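Local coordinates for fructosamine deglycase FrlB (Bacillus subtilis, PDB 3EUA), which converts a range of fructosamine 6-phosphates to glucose 6-phosphate and a free amino acid, at residues 41-46 / 140-145. Sequence-based numbering, arbitrary orientation.
Sequences YPSKYV and VLYQIV
Ser43 of helix 41-50 pushes its hydroxyl among three side chains of helix 137-153, Leu141, Tyr142 and Val145, an example of a small polar residue packed against larger apolar and aromatic side chains between neighbouring helices. Its OG lies 3.4 Å from Leu141 CG and equally near Val145 CG2, and meets the Tyr142 ring at the edge, near the ring plane, 3.6 Å from CE1. The torsion responsible turns OG anti to the carbonyl carbon (chi1 -70°), projecting it at the opposite helix. Beside the serine hydroxyl the Tyr142 ring extends toward Pro42 and Val46: its OH comes to 3.2 Å from Pro42 CB, while Val46 CG2 approaches CE1 obliquely at 3.8 Å. One turn beyond Ser43, the CG1 methyls of Val46 and Val145 meet at 4.0 Å.

The short helical segments run nearly parallel, inclined by 22° with axes 10.5 Å apart, as neighbouring helices of the first SIS domain's alpha/beta sandwich. Leu141 also rests on Met107 of strand 103-108, on the parallel sheet. Farther out, Tyr142 OH hydrogen-bonds to Tyr293 O of helix 288-313, whose Leu294 and Leu297 touch the same tyrosine; Phe146 stacks edge-to-face with it. Were Tyr142 replaced by an alanine, a gap is likely to open beside Pro42 and Val46, and Tyr293 O would lose this hydroxyl partner.

No hydrogen bond joins the two segments, so they are held together by van der Waals packing, in which a serine hydroxyl lies against carbon atoms, while the buried tyrosine hydroxyl is satisfied by a third helix.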
# COMPACT_ATOMS: atom_id res chain seq x y z
N TYR A 41 -9.25 -2.99 -3.26
CA TYR A 41 -8.75 -3.11 -1.91
C TYR A 41 -9.72 -3.89 -1.02
O TYR A 41 -9.29 -4.73 -0.23
CB TYR A 41 -8.39 -1.75 -1.31
CG TYR A 41 -7.09 -1.17 -1.83
CD1 TYR A 41 -6.86 -0.99 -3.19
CD2 TYR A 41 -6.14 -0.70 -0.97
CE1 TYR A 41 -5.68 -0.42 -3.65
CE2 TYR A 41 -4.96 -0.12 -1.43
CZ TYR A 41 -4.74 0.02 -2.76
OH TYR A 41 -3.57 0.59 -3.23
N PRO A 42 -11.03 -3.61 -1.10
CA PRO A 42 -12.00 -4.37 -0.30
C PRO A 42 -11.97 -5.87 -0.64
O PRO A 42 -12.11 -6.71 0.23
CB PRO A 42 -13.33 -3.78 -0.73
CG PRO A 42 -13.01 -2.48 -1.27
CD PRO A 42 -11.68 -2.53 -1.85
N SER A 43 -11.77 -6.20 -1.91
CA SER A 43 -11.70 -7.62 -2.31
C SER A 43 -10.48 -8.32 -1.72
O SER A 43 -10.52 -9.53 -1.47
CB SER A 43 -11.72 -7.74 -3.82
OG SER A 43 -13.02 -7.38 -4.31
N LYS A 44 -9.36 -7.59 -1.57
CA LYS A 44 -8.16 -8.14 -0.92
C LYS A 44 -8.50 -8.39 0.55
O LYS A 44 -8.18 -9.46 1.11
CB LYS A 44 -6.93 -7.22 -1.15
CG LYS A 44 -5.66 -7.50 -0.35
CD LYS A 44 -5.17 -8.92 -0.37
CE LYS A 44 -3.88 -9.09 0.47
NZ LYS A 44 -3.51 -10.51 0.71
N TYR A 45 -9.21 -7.46 1.18
CA TYR A 45 -9.63 -7.64 2.56
C TYR A 45 -10.54 -8.88 2.69
O TYR A 45 -10.33 -9.68 3.59
CB TYR A 45 -10.35 -6.41 3.06
CG TYR A 45 -10.65 -6.44 4.50
CD1 TYR A 45 -9.74 -5.92 5.42
CD2 TYR A 45 -11.85 -6.93 4.97
CE1 TYR A 45 -10.03 -5.92 6.79
CE2 TYR A 45 -12.14 -6.93 6.29
CZ TYR A 45 -11.23 -6.43 7.20
OH TYR A 45 -11.55 -6.45 8.55
N VAL A 46 -11.50 -9.03 1.77
CA VAL A 46 -12.39 -10.20 1.75
C VAL A 46 -11.57 -11.48 1.66
O VAL A 46 -11.74 -12.39 2.47
CB VAL A 46 -13.44 -10.13 0.58
CG1 VAL A 46 -14.21 -11.44 0.42
CG2 VAL A 46 -14.43 -8.97 0.81
N VAL A 140 -19.96 -5.83 -9.51
CA VAL A 140 -19.51 -6.92 -10.38
C VAL A 140 -18.26 -7.56 -9.81
O VAL A 140 -18.12 -8.76 -9.87
CB VAL A 140 -19.28 -6.39 -11.84
CG1 VAL A 140 -18.46 -7.37 -12.68
CG2 VAL A 140 -20.64 -6.05 -12.53
N LEU A 141 -17.37 -6.75 -9.25
CA LEU A 141 -16.14 -7.27 -8.65
C LEU A 141 -16.48 -8.23 -7.51
O LEU A 141 -15.89 -9.32 -7.40
CB LEU A 141 -15.26 -6.13 -8.16
CG LEU A 141 -13.95 -6.50 -7.44
CD1 LEU A 141 -13.24 -7.63 -8.16
CD2 LEU A 141 -13.05 -5.25 -7.33
N TYR A 142 -17.40 -7.84 -6.65
CA TYR A 142 -17.82 -8.73 -5.58
C TYR A 142 -18.56 -9.99 -6.08
O TYR A 142 -18.46 -11.06 -5.49
CB TYR A 142 -18.65 -8.01 -4.50
CG TYR A 142 -17.87 -7.31 -3.40
CD1 TYR A 142 -16.50 -7.57 -3.17
CD2 TYR A 142 -18.55 -6.59 -2.42
CE1 TYR A 142 -15.82 -6.98 -2.10
CE2 TYR A 142 -17.87 -5.99 -1.32
CZ TYR A 142 -16.52 -6.18 -1.19
OH TYR A 142 -15.86 -5.63 -0.14
N GLN A 143 -19.33 -9.89 -7.15
CA GLN A 143 -19.95 -11.10 -7.72
C GLN A 143 -18.84 -12.11 -8.07
O GLN A 143 -18.94 -13.32 -7.75
CB GLN A 143 -20.76 -10.75 -8.98
CG GLN A 143 -21.97 -9.85 -8.78
CD GLN A 143 -22.63 -9.47 -10.10
OE1 GLN A 143 -22.69 -10.27 -11.01
NE2 GLN A 143 -23.15 -8.24 -10.19
N ILE A 144 -17.78 -11.62 -8.71
CA ILE A 144 -16.63 -12.44 -9.07
C ILE A 144 -15.91 -13.00 -7.84
O ILE A 144 -15.61 -14.21 -7.74
CB ILE A 144 -15.60 -11.64 -9.90
CG1 ILE A 144 -16.24 -11.13 -11.22
CG2 ILE A 144 -14.38 -12.51 -10.20
CD1 ILE A 144 -15.37 -10.17 -12.11
N VAL A 145 -15.60 -12.10 -6.90
CA VAL A 145 -14.84 -12.46 -5.69
C VAL A 145 -15.59 -13.45 -4.79
O VAL A 145 -15.05 -14.52 -4.49
CB VAL A 145 -14.43 -11.18 -4.92
CG1 VAL A 145 -13.90 -11.46 -3.52
CG2 VAL A 145 -13.40 -10.44 -5.76